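PDB 1UFO: hypothetical protein TT1662 from Thermus thermophilus, which is an uncharacterised enzyme of the alpha/beta hydrolase fold that probably hydrolyses a substrate not yet identified, through a serine nucleophile. Local coordinates for residues A[23-27]-A[231-235]; A[29-33]-A[112-118]; A[123-129]-A[169-173]; A[137-143]-A[190-194]. All coordinates share one frame; numbering follows the deposited sequence.

Interaction 1 of 4, residues A[23-27]-A[231-235]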
loop_
_atom_site.group_PDB
_atom_site.type_symbol
_atom_site.label_atom_id
_atom_site.label_comp_id
_atom_site.label_asym_id
_atom_site.label_seq_id
_atom_site.Cartn_x
_atom_site.Cartn_y
_atom_site.Cartn_z
ATOM N N PRO A 23 -23.223 7.112 -7.269
ATOM C CA PRO A 23 -22.530 5.881 -6.763
ATOM C C PRO A 23 -22.035 4.959 -7.823
ATOM O O PRO A 23 -22.749 4.601 -8.772
ATOM C CB PRO A 23 -23.578 5.169 -5.902
ATOM C CG PRO A 23 -24.682 6.229 -5.633
ATOM C CD PRO A 23 -24.649 7.120 -6.915
ATOM N N LYS A 24 -20.769 4.569 -7.714
ATOM C CA LYS A 24 -20.192 3.649 -8.709
ATOM C C LYS A 24 -19.916 2.248 -8.075
ATOM O O LYS A 24 -19.689 1.305 -8.806
ATOM C CB LYS A 24 -18.864 4.183 -9.299
ATOM C CG LYS A 24 -17.734 4.299 -8.272
ATOM C CD LYS A 24 -16.493 4.965 -8.864
ATOM C CE LYS A 24 -15.341 5.034 -7.803
ATOM N NZ LYS A 24 -14.136 5.635 -8.513
ATOM N N ALA A 25 -19.968 2.173 -6.757
ATOM C CA ALA A 25 -19.724 0.877 -6.050
ATOM C C ALA A 25 -20.255 0.951 -4.643
ATOM O O ALA A 25 -20.505 2.062 -4.124
ATOM C CB ALA A 25 -18.186 0.632 -5.957
ATOM N N LEU A 26 -20.412 -0.209 -3.969
ATOM C CA LEU A 26 -20.860 -0.219 -2.559
ATOM C C LEU A 26 -19.671 -0.618 -1.701
ATOM O O LEU A 26 -18.889 -1.443 -2.115
ATOM C CB LEU A 26 -21.939 -1.345 -2.353
ATOM C CG LEU A 26 -23.292 -1.072 -2.996
ATOM C CD1 LEU A 26 -24.010 -2.433 -3.311
ATOM C CD2 LEU A 26 -24.070 -0.181 -2.008
ATOM N N LEU A 27 -19.573 -0.051 -0.510
ATOM C CA LEU A 27 -18.550 -0.518 0.444
ATOM C C LEU A 27 -19.306 -0.745 1.744
ATOM O O LEU A 27 -19.814 0.193 2.355
ATOM C CB LEU A 27 -17.439 0.522 0.669
ATOM C CG LEU A 27 -16.357 0.126 1.661
ATOM C CD1 LEU A 27 -15.686 -1.207 1.191
ATOM C CD2 LEU A 27 -15.318 1.192 1.849
ATOM N N LEU A 231 -9.237 -0.422 -3.788
ATOM C CA LEU A 231 -10.646 -0.626 -4.260
ATOM C C LEU A 231 -10.824 -0.064 -5.680
ATOM O O LEU A 231 -11.422 -0.753 -6.497
ATOM C CB LEU A 231 -11.636 0.096 -3.372
ATOM C CG LEU A 231 -11.702 -0.448 -1.929
ATOM C CD1 LEU A 231 -12.846 0.261 -1.174
ATOM C CD2 LEU A 231 -11.827 -1.972 -1.922
ATOM N N GLU A 232 -10.311 1.114 -5.972
ATOM C CA GLU A 232 -10.532 1.621 -7.333
ATOM C C GLU A 232 -9.819 0.761 -8.362
ATOM O O GLU A 232 -10.383 0.542 -9.448
ATOM C CB GLU A 232 -10.140 3.048 -7.501
ATOM C CG GLU A 232 -11.018 3.962 -6.650
ATOM C CD GLU A 232 -10.812 5.407 -6.978
ATOM O OE1 GLU A 232 -11.824 6.079 -7.271
ATOM O OE2 GLU A 232 -9.682 5.937 -6.932
ATOM N N HIS A 233 -8.606 0.245 -8.032
ATOM C CA HIS A 233 -7.907 -0.610 -8.999
ATOM C C HIS A 233 -8.779 -1.833 -9.334
ATOM O O HIS A 233 -8.963 -2.179 -10.504
ATOM C CB HIS A 233 -6.588 -1.090 -8.357
ATOM C CG HIS A 233 -5.827 -1.999 -9.263
ATOM N ND1 HIS A 233 -5.160 -1.537 -10.371
ATOM C CD2 HIS A 233 -5.730 -3.357 -9.285
ATOM C CE1 HIS A 233 -4.698 -2.578 -11.050
ATOM N NE2 HIS A 233 -5.033 -3.692 -10.416
ATOM N N TRP A 234 -9.336 -2.493 -8.306
ATOM C CA TRP A 234 -10.122 -3.694 -8.574
ATOM C C TRP A 234 -11.510 -3.364 -9.182
ATOM O O TRP A 234 -12.028 -4.151 -9.931
ATOM C CB TRP A 234 -10.255 -4.592 -7.309
ATOM C CG TRP A 234 -8.910 -5.209 -7.019
ATOM C CD1 TRP A 234 -8.010 -4.913 -5.954
ATOM C CD2 TRP A 234 -8.217 -6.112 -7.874
ATOM N NE1 TRP A 234 -6.844 -5.578 -6.195
ATOM C CE2 TRP A 234 -6.926 -6.321 -7.336
ATOM C CE3 TRP A 234 -8.566 -6.772 -9.058
ATOM C CZ2 TRP A 234 -5.974 -7.166 -7.966
ATOM C CZ3 TRP A 234 -7.652 -7.615 -9.666
ATOM C CH2 TRP A 234 -6.364 -7.805 -9.122
ATOM N N LEU A 235 -12.062 -2.184 -8.879
ATOM C CA LEU A 235 -13.341 -1.810 -9.482
ATOM C C LEU A 235 -13.176 -1.594 -11.000
ATOM O O LEU A 235 -14.083 -1.884 -11.797
ATOM C CB LEU A 235 -13.815 -0.489 -8.880
ATOM C CG LEU A 235 -15.148 0.117 -9.387
ATOM C CD1 LEU A 235 -16.237 -0.880 -9.202
ATOM C CD2 LEU A 235 -15.413 1.392 -8.580
#
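E232 is gripped by K24 across the contact, through OE1, and by R50, through OE2. OE1 lies 2.7 Å from NZ of K24 in a salt bridge, although OE1 is modelled too close to another atom, so the exact length is doubtful. K24 places its ammonium group by a turn at the first torsion (chi1 65°), CG lying between the backbone N and the carbonyl carbon, after which the chain runs extended and meets the glutamate side chain at about a right angle. On the way its methylenes pass alongside L235, with CE 3.7 Å from L235 CD2. That same methyl lies 3.9 Å from A25 CB, so one branch of L235 fills the angle between the lysine chain and the strand. Deeper in, both methyls of L27 approach a single methyl of L231, the pair L27 CD1 to L231 CD1 measuring 4.0 Å. F108 of strand 107-112 touches A25, L27, L231 and L235 and extends this apolar cluster. With an alanine at K24, E232 would probably keep R50 but lose its other basic partner of this chain, and L235 CD2 would lose the lysine methylenes that lie against it. Helix 221-236 thus packs its leucines against the start of strand 25-30, the C-terminal helix lying against the central sheet as in the alpha/beta hydrolase fold.

Interaction 2 of 4, residues A[29-33]-A[112-118]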
loop_
_atom_site.group_PDB
_atom_site.type_symbol
_atom_site.label_atom_id
_atom_site.label_comp_id
_atom_site.label_asym_id
_atom_site.label_seq_id
_atom_site.Cartn_x
_atom_site.Cartn_y
_atom_site.Cartn_z
ATOM N N ALA A 29 -18.921 -1.509 5.482
ATOM C CA ALA A 29 -17.820 -1.356 6.497
ATOM C C ALA A 29 -18.258 -1.910 7.820
ATOM O O ALA A 29 -19.353 -1.610 8.280
ATOM C CB ALA A 29 -17.426 0.133 6.629
ATOM N N LEU A 30 -17.376 -2.692 8.445
ATOM C CA LEU A 30 -17.605 -3.434 9.683
ATOM C C LEU A 30 -16.630 -2.941 10.715
ATOM O O LEU A 30 -15.413 -3.065 10.575
ATOM C CB LEU A 30 -17.385 -4.944 9.491
ATOM C CG LEU A 30 -18.199 -5.468 8.289
ATOM C CD1 LEU A 30 -17.881 -7.002 8.134
ATOM C CD2 LEU A 30 -19.758 -5.304 8.469
ATOM N N HIS A 31 -17.193 -2.294 11.753
ATOM C CA HIS A 31 -16.407 -1.656 12.774
ATOM C C HIS A 31 -15.746 -2.682 13.707
ATOM O O HIS A 31 -16.032 -3.885 13.618
ATOM C CB HIS A 31 -17.336 -0.657 13.542
ATOM C CG HIS A 31 -18.371 -1.313 14.411
ATOM N ND1 HIS A 31 -18.055 -1.971 15.584
ATOM C CD2 HIS A 31 -19.726 -1.417 14.256
ATOM C CE1 HIS A 31 -19.180 -2.412 16.150
ATOM N NE2 HIS A 31 -20.214 -2.069 15.364
ATOM N N GLY A 32 -14.934 -2.168 14.659
ATOM C CA GLY A 32 -14.255 -3.079 15.571
ATOM C C GLY A 32 -14.845 -3.114 16.965
ATOM O O GLY A 32 -15.863 -2.460 17.200
ATOM N N LEU A 33 -14.194 -3.859 17.863
ATOM C CA LEU A 33 -14.707 -3.985 19.218
ATOM C C LEU A 33 -14.721 -2.639 19.862
ATOM O O LEU A 33 -13.786 -1.816 19.689
ATOM C CB LEU A 33 -13.800 -4.985 19.974
ATOM C CG LEU A 33 -14.375 -5.460 21.266
ATOM C CD1 LEU A 33 -15.665 -6.245 21.017
ATOM C CD2 LEU A 33 -13.332 -6.391 21.894
ATOM N N GLY A 112 -12.537 -3.180 10.268
ATOM C CA GLY A 112 -11.465 -2.686 11.140
ATOM C C GLY A 112 -11.383 -3.525 12.397
ATOM O O GLY A 112 -12.381 -3.729 13.064
ATOM N N SER A 113 -10.206 -4.110 12.652
ATOM C CA SER A 113 -9.964 -4.928 13.863
ATOM C C SER A 113 -10.956 -6.117 13.867
ATOM O O SER A 113 -10.881 -6.995 13.001
ATOM C CB SER A 113 -10.038 -3.978 15.091
ATOM O OG SER A 113 -9.502 -4.602 16.234
ATOM N N LEU A 114 -11.889 -6.243 14.833
ATOM C CA LEU A 114 -12.778 -7.393 14.843
ATOM C C LEU A 114 -13.536 -7.425 13.523
ATOM O O LEU A 114 -13.834 -8.500 13.019
ATOM C CB LEU A 114 -13.727 -7.302 16.041
ATOM C CG LEU A 114 -14.556 -8.568 16.214
ATOM C CD1 LEU A 114 -13.710 -9.770 16.635
ATOM C CD2 LEU A 114 -15.675 -8.269 17.233
ATOM N N GLY A 115 -13.840 -6.277 12.953
ATOM C CA GLY A 115 -14.534 -6.256 11.653
ATOM C C GLY A 115 -13.685 -6.867 10.511
ATOM O O GLY A 115 -14.247 -7.441 9.587
ATOM N N ALA A 116 -12.344 -6.780 10.637
ATOM C CA ALA A 116 -11.463 -7.382 9.632
ATOM C C ALA A 116 -11.551 -8.904 9.787
ATOM O O ALA A 116 -11.549 -9.664 8.782
ATOM C CB ALA A 116 -10.026 -6.905 9.855
ATOM N N PHE A 117 -11.652 -9.377 11.048
ATOM C CA PHE A 117 -11.771 -10.818 11.257
ATOM C C PHE A 117 -13.109 -11.305 10.702
ATOM O O PHE A 117 -13.178 -12.390 10.132
ATOM C CB PHE A 117 -11.682 -11.125 12.784
ATOM C CG PHE A 117 -11.775 -12.591 13.070
ATOM C CD1 PHE A 117 -10.683 -13.430 12.809
ATOM C CD2 PHE A 117 -12.958 -13.139 13.607
ATOM C CE1 PHE A 117 -10.754 -14.792 13.065
ATOM C CE2 PHE A 117 -13.031 -14.500 13.898
ATOM C CZ PHE A 117 -11.922 -15.334 13.614
ATOM N N VAL A 118 -14.170 -10.496 10.892
ATOM C CA VAL A 118 -15.480 -10.860 10.339
ATOM C C VAL A 118 -15.382 -10.948 8.818
ATOM O O VAL A 118 -15.997 -11.816 8.225
ATOM C CB VAL A 118 -16.536 -9.830 10.775
ATOM C CG1 VAL A 118 -17.944 -10.132 10.048
ATOM C CG2 VAL A 118 -16.725 -9.973 12.272
#
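Main-chain hydrogen bonding between L30 and G112 anchors the contact: G112 N donates to L30 O at 2.9 Å, a straight bond (161° at the hydrogen) that joins the C-terminal ends of the parallel strands 25-30 and 107-112. The same carbonyl oxygen also receives a CA-H...O contact from G115 CA at 3.5 Å, nearly linear at the hydrogen.

Close backbone approach is the second kind. G32 CA comes within 3.2 Å of G112 O, and both G32 and G115 depend on having no side chain, since a CB on G115 would run into the carbonyl oxygens of L30 and H31, and one on G32 into G112 O.

Apolar contacts flank this backbone core. L30 CD1 meets V118 CG1 at 3.7 Å, the two side chains crossing at about a right angle, while L33 CD1 lies more loosely, 4.3 Å from L114 CD2.

Side-chain polar bonds set the loop itself. The CB of H31 points away from 112-118, and ND1 donates in the ring plane to G32 O at 2.8 Å, while NE2 bonds to A59 N. S113, with positive phi (60°), sits at the strand-to-helix turn, its OG bonded to H217. The sequence and this turn fit a nucleophile elbow. The one hydrogen bond between the segments is main-chain, and two glycines allow the close approach, so backbone geometry probably contributes much to how the 29-33 loop sits beside the probable nucleophile.

Interaction 3 of 4, residues A[123-129]-A[169-173]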
loop_
_atom_site.group_PDB
_atom_site.type_symbol
_atom_site.label_atom_id
_atom_site.label_comp_id
_atom_site.label_asym_id
_atom_site.label_seq_id
_atom_site.Cartn_x
_atom_site.Cartn_y
_atom_site.Cartn_z
ATOM N N LEU A 123 -15.299 -14.463 3.922
ATOM C CA LEU A 123 -14.597 -15.072 2.790
ATOM C C LEU A 123 -14.460 -16.589 2.995
ATOM O O LEU A 123 -14.587 -17.354 2.024
ATOM C CB LEU A 123 -13.179 -14.441 2.585
ATOM C CG LEU A 123 -13.204 -12.982 2.183
ATOM C CD1 LEU A 123 -11.808 -12.447 2.220
ATOM C CD2 LEU A 123 -13.759 -12.810 0.773
ATOM N N ALA A 124 -14.219 -17.019 4.223
ATOM C CA ALA A 124 -14.013 -18.485 4.473
ATOM C C ALA A 124 -15.311 -19.238 4.233
ATOM O O ALA A 124 -15.265 -20.448 3.936
ATOM C CB ALA A 124 -13.492 -18.735 5.906
ATOM N N GLU A 125 -16.455 -18.549 4.288
ATOM C CA GLU A 125 -17.721 -19.255 4.074
ATOM C C GLU A 125 -18.250 -19.026 2.667
ATOM O O GLU A 125 -19.427 -19.277 2.375
ATOM C CB GLU A 125 -18.747 -18.906 5.181
ATOM C CG GLU A 125 -19.445 -17.606 5.045
ATOM C CD GLU A 125 -20.667 -17.480 5.979
ATOM O OE1 GLU A 125 -21.568 -16.678 5.605
ATOM O OE2 GLU A 125 -20.711 -18.174 7.050
ATOM N N GLY A 126 -17.374 -18.513 1.801
ATOM C CA GLY A 126 -17.709 -18.362 0.388
ATOM C C GLY A 126 -18.426 -17.117 -0.056
ATOM O O GLY A 126 -18.975 -17.075 -1.169
ATOM N N PHE A 127 -18.413 -16.079 0.778
ATOM C CA PHE A 127 -19.016 -14.803 0.318
ATOM C C PHE A 127 -17.973 -14.208 -0.671
ATOM O O PHE A 127 -16.778 -14.203 -0.369
ATOM C CB PHE A 127 -19.265 -13.868 1.514
ATOM C CG PHE A 127 -19.849 -12.575 1.100
ATOM C CD1 PHE A 127 -21.105 -12.555 0.469
ATOM C CD2 PHE A 127 -19.164 -11.427 1.265
ATOM C CE1 PHE A 127 -21.660 -11.364 -0.004
ATOM C CE2 PHE A 127 -19.737 -10.205 0.788
ATOM C CZ PHE A 127 -20.984 -10.218 0.154
ATOM N N ARG A 128 -18.429 -13.713 -1.842
ATOM C CA ARG A 128 -17.521 -13.284 -2.881
ATOM C C ARG A 128 -17.696 -11.832 -3.343
ATOM O O ARG A 128 -18.272 -11.577 -4.435
ATOM C CB ARG A 128 -17.655 -14.234 -4.075
ATOM C CG ARG A 128 -17.282 -15.683 -3.767
ATOM C CD ARG A 128 -15.757 -15.903 -3.673
ATOM N NE ARG A 128 -15.381 -17.235 -3.206
ATOM C CZ ARG A 128 -15.357 -18.355 -3.926
ATOM N NH1 ARG A 128 -15.023 -19.502 -3.316
ATOM N NH2 ARG A 128 -15.614 -18.339 -5.251
ATOM N N PRO A 129 -17.245 -10.862 -2.532
ATOM C CA PRO A 129 -17.335 -9.444 -2.895
ATOM C C PRO A 129 -16.229 -9.203 -3.953
ATOM O O PRO A 129 -15.411 -10.088 -4.252
ATOM C CB PRO A 129 -17.054 -8.703 -1.606
ATOM C CG PRO A 129 -16.029 -9.648 -0.888
ATOM C CD PRO A 129 -16.490 -11.072 -1.269
ATOM N N ALA A 169 -11.293 -21.545 0.164
ATOM C CA ALA A 169 -12.695 -21.126 0.037
ATOM C C ALA A 169 -12.795 -19.618 -0.326
ATOM O O ALA A 169 -13.875 -19.143 -0.665
ATOM C CB ALA A 169 -13.457 -21.382 1.391
ATOM N N TYR A 170 -11.653 -18.915 -0.259
ATOM C CA TYR A 170 -11.628 -17.438 -0.535
ATOM C C TYR A 170 -11.781 -17.064 -1.994
ATOM O O TYR A 170 -12.018 -15.883 -2.308
ATOM C CB TYR A 170 -10.317 -16.818 -0.026
ATOM C CG TYR A 170 -10.223 -16.603 1.501
ATOM C CD1 TYR A 170 -9.723 -15.379 2.009
ATOM C CD2 TYR A 170 -10.564 -17.597 2.440
ATOM C CE1 TYR A 170 -9.588 -15.139 3.394
ATOM C CE2 TYR A 170 -10.415 -17.368 3.834
ATOM C CZ TYR A 170 -9.928 -16.159 4.287
ATOM O OH TYR A 170 -9.749 -15.986 5.598
ATOM N N GLY A 171 -11.642 -18.054 -2.900
ATOM C CA GLY A 171 -11.834 -17.776 -4.305
ATOM C C GLY A 171 -10.970 -16.686 -4.935
ATOM O O GLY A 171 -11.381 -16.051 -5.924
ATOM N N GLY A 172 -9.820 -16.466 -4.322
ATOM C CA GLY A 172 -8.889 -15.477 -4.830
ATOM C C GLY A 172 -9.452 -14.061 -4.763
ATOM O O GLY A 172 -8.955 -13.203 -5.472
ATOM N N VAL A 173 -10.434 -13.805 -3.900
ATOM C CA VAL A 173 -10.995 -12.448 -3.810
ATOM C C VAL A 173 -9.865 -11.451 -3.405
ATOM O O VAL A 173 -9.140 -11.674 -2.430
ATOM C CB VAL A 173 -12.061 -12.385 -2.713
ATOM C CG1 VAL A 173 -12.422 -10.919 -2.386
ATOM C CG2 VAL A 173 -13.301 -13.213 -3.197
#
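Packing of L123 on Y170 joins the Schellman motif that ends helix 114-124, with G126 as its C-prime residue, to a type I' beta turn running from Y170 to V173. The inner half is tight. L123 CB stands over one face of the Y170 ring in a CH-pi contact, 3.7 Å from its centroid and 13° off the normal, while L123 CD1 reaches Y170 CD1 at 3.6 Å. The other leucine methyl, CD2, turns to V173 CB at 3.9 Å, so the fork of L123 bridges the first and last residues of the turn. A124 lies against the same ring at CE2, and V173 CG1 continues the apolar surface to P129. The tyrosine hydroxyl is bonded to H120 on the same helix, which fixes the ring at its far end. Were Y170 a serine, L123 CB would probably lose the face it rests on and H120 its hydroxyl partner, leaving a gap beside the helix end.

The outer half is looser and reaches solvent. R128 bends at its second torsion (chi2 -76°), which brings the guanidinium back across the turn; its CD lies 3.7 Å from V173 CG2, and G171 CA sits over the centre of the guanidinium face, where any side chain on that glycine would collide with CZ. At the guanidinium edge, R128 NH1 donates to A169 O at 2.9 Å, approaching from above the carbonyl plane.

Interaction 4 of 4, residues A[137-143]-A[190-194]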
loop_
_atom_site.group_PDB
_atom_site.type_symbol
_atom_site.label_atom_id
_atom_site.label_comp_id
_atom_site.label_asym_id
_atom_site.label_seq_id
_atom_site.Cartn_x
_atom_site.Cartn_y
_atom_site.Cartn_z
ATOM N N GLY A 137 -6.065 -5.697 11.526
ATOM C CA GLY A 137 -6.646 -6.957 11.935
ATOM C C GLY A 137 -5.931 -8.195 11.471
ATOM O O GLY A 137 -4.788 -8.141 11.012
ATOM N N SER A 138 -6.664 -9.305 11.547
ATOM C CA SER A 138 -6.089 -10.614 11.279
ATOM C C SER A 138 -7.166 -11.637 10.967
ATOM O O SER A 138 -8.361 -11.423 11.308
ATOM C CB SER A 138 -5.331 -11.018 12.549
ATOM O OG SER A 138 -4.920 -12.389 12.513
ATOM N N GLY A 139 -6.746 -12.693 10.275
ATOM C CA GLY A 139 -7.602 -13.819 9.908
ATOM C C GLY A 139 -7.602 -14.962 10.938
ATOM O O GLY A 139 -8.204 -15.998 10.696
ATOM N N PHE A 140 -6.896 -14.763 12.032
ATOM C CA PHE A 140 -6.880 -15.672 13.127
ATOM C C PHE A 140 -7.441 -14.959 14.322
ATOM O O PHE A 140 -7.242 -13.758 14.499
ATOM C CB PHE A 140 -5.455 -16.105 13.513
ATOM C CG PHE A 140 -4.806 -17.016 12.508
ATOM C CD1 PHE A 140 -4.165 -16.524 11.351
ATOM C CD2 PHE A 140 -4.873 -18.385 12.702
ATOM C CE1 PHE A 140 -3.618 -17.433 10.406
ATOM C CE2 PHE A 140 -4.333 -19.279 11.781
ATOM C CZ PHE A 140 -3.711 -18.829 10.637
ATOM N N PRO A 141 -8.135 -15.711 15.213
ATOM C CA PRO A 141 -8.678 -15.102 16.428
ATOM C C PRO A 141 -7.512 -14.819 17.366
ATOM O O PRO A 141 -6.432 -15.364 17.193
ATOM C CB PRO A 141 -9.615 -16.154 17.002
ATOM C CG PRO A 141 -8.942 -17.449 16.584
ATOM C CD PRO A 141 -8.452 -17.149 15.122
HETATM N N MSE A 142 -7.731 -13.873 18.253
HETATM C CA MSE A 142 -6.663 -13.502 19.162
HETATM C C MSE A 142 -6.106 -14.646 19.946
HETATM O O MSE A 142 -6.737 -15.655 20.229
HETATM C CB MSE A 142 -7.155 -12.412 20.132
HETATM C CG MSE A 142 -8.185 -12.932 21.165
HETATM SE SE MSE A 142 -8.795 -11.508 22.343
HETATM C CE MSE A 142 -10.301 -10.983 21.389
ATOM N N LYS A 143 -4.854 -14.483 20.325
ATOM C CA LYS A 143 -4.241 -15.484 21.176
ATOM C C LYS A 143 -5.096 -15.557 22.436
ATOM O O LYS A 143 -5.420 -14.536 23.013
ATOM C CB LYS A 143 -2.816 -15.008 21.467
ATOM C CG LYS A 143 -2.265 -14.367 20.192
ATOM C CD LYS A 143 -0.741 -14.318 20.061
ATOM C CE LYS A 143 -0.319 -13.062 19.215
ATOM N NZ LYS A 143 -0.653 -11.828 19.924
ATOM N N ARG A 190 0.676 -11.322 13.604
ATOM C CA ARG A 190 -0.621 -12.040 13.371
ATOM C C ARG A 190 -1.101 -11.736 11.940
ATOM O O ARG A 190 -1.731 -12.576 11.268
ATOM C CB ARG A 190 -1.707 -11.594 14.371
ATOM C CG ARG A 190 -1.286 -11.971 15.816
ATOM C CD ARG A 190 -1.024 -13.430 15.932
ATOM N NE ARG A 190 -2.249 -14.081 16.257
ATOM C CZ ARG A 190 -2.362 -15.357 16.536
ATOM N NH1 ARG A 190 -3.567 -15.814 16.791
ATOM N NH2 ARG A 190 -1.297 -16.141 16.612
HETATM N N MSE A 191 -0.928 -10.496 11.483
HETATM C CA MSE A 191 -1.303 -10.155 10.134
HETATM C C MSE A 191 -0.398 -10.891 9.166
HETATM O O MSE A 191 -0.829 -11.445 8.197
HETATM C CB MSE A 191 -1.176 -8.645 9.928
HETATM C CG MSE A 191 -1.579 -8.197 8.471
HETATM SE SE MSE A 191 -0.145 -8.344 7.173
HETATM C CE MSE A 191 0.339 -6.643 7.598
ATOM N N GLU A 192 0.897 -10.988 9.493
ATOM C CA GLU A 192 1.795 -11.695 8.560
ATOM C C GLU A 192 1.433 -13.240 8.499
ATOM O O GLU A 192 1.477 -13.845 7.409
ATOM C CB GLU A 192 3.251 -11.473 9.064
ATOM C CG GLU A 192 3.718 -10.043 8.752
ATOM C CD GLU A 192 5.072 -9.607 9.457
ATOM O OE1 GLU A 192 5.366 -9.990 10.647
ATOM O OE2 GLU A 192 5.851 -8.836 8.851
ATOM N N LYS A 193 1.055 -13.778 9.653
ATOM C CA LYS A 193 0.669 -15.199 9.764
ATOM C C LYS A 193 -0.595 -15.400 8.930
ATOM O O LYS A 193 -0.784 -16.443 8.281
ATOM C CB LYS A 193 0.369 -15.535 11.198
ATOM C CG LYS A 193 -0.055 -16.954 11.513
ATOM C CD LYS A 193 -0.458 -16.905 12.952
ATOM C CE LYS A 193 -1.390 -17.970 13.360
ATOM N NZ LYS A 193 -0.601 -19.224 13.489
ATOM N N THR A 194 -1.455 -14.369 8.932
ATOM C CA THR A 194 -2.660 -14.509 8.084
ATOM C C THR A 194 -2.300 -14.637 6.589
ATOM O O THR A 194 -2.768 -15.513 5.834
ATOM C CB THR A 194 -3.548 -13.251 8.292
ATOM O OG1 THR A 194 -3.997 -13.243 9.629
ATOM C CG2 THR A 194 -4.788 -13.245 7.387
HETATM O O HOH W 1 -4.666 -12.966 15.295
#
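K193 sets its last methylene squarely on the ring of F140: CE lies 3.4 Å from the ring centroid and only 4° off the normal, a CH-pi contact, with NZ over the same face in a cation-pi arrangement. The bend at the end of the lysine chain (chi4 76°) keeps the ammonium group close above the ring. Two basic residues also pack together: CG of K143 lies over the centre of the R190 guanidinium face, and, separately, K143 CE comes to 3.4 Å from R190 CD. The like charges, K143 NZ and R190 NE, are 4.6 Å apart and would probably repel weakly. The guanidinium is also held at its edge, where R190 NH1 donates to P141 O at 2.9 Å, in the guanidinium plane. A water accepts from R190 NE at 2.8 Å, donates to F140 O and also bonds S138 OG, tying the arginine to the loop a second time.

Closer to the helix backbone, T194 OG1 relays between the segments. It accepts from G139 N at 2.9 Å (164° at the hydrogen) and donates to R190 O, which T194 N reaches from the opposite face of the carbonyl plane. S138 OG accepts from F140 N at 3.1 Å, closing an ST turn that shapes the loop at this point. The contact fastens the loop after strand 132-135 to helix 188-198; in the alpha/beta hydrolase fold the region following this strand, the sixth, is a common place for an inserted lid or cap.

How the interactions relate
From the N terminus, strand 25-30 enters two contacts in succession. Interaction 1 takes its start and closes the widest loop, 203 residues between segments, bringing the C-terminal helix back to the sheet; the other three lie within that span. Interaction 2 uses the end of the same strand and closes first, at the turn into helix 114-124. Interactions 3 and 4 both open after interaction 2 has closed, and they cross each other, because 137-143 falls between 123-129 and 169-173 while 190-194 lies beyond. Interaction 3 secures the far end of helix 114-124. F117 joins interactions 2 and 4 directly, its CE1 packing 3.5 Å from P141 N, whereas interactions 1 and 4 sit on opposite sides of the chain's centre.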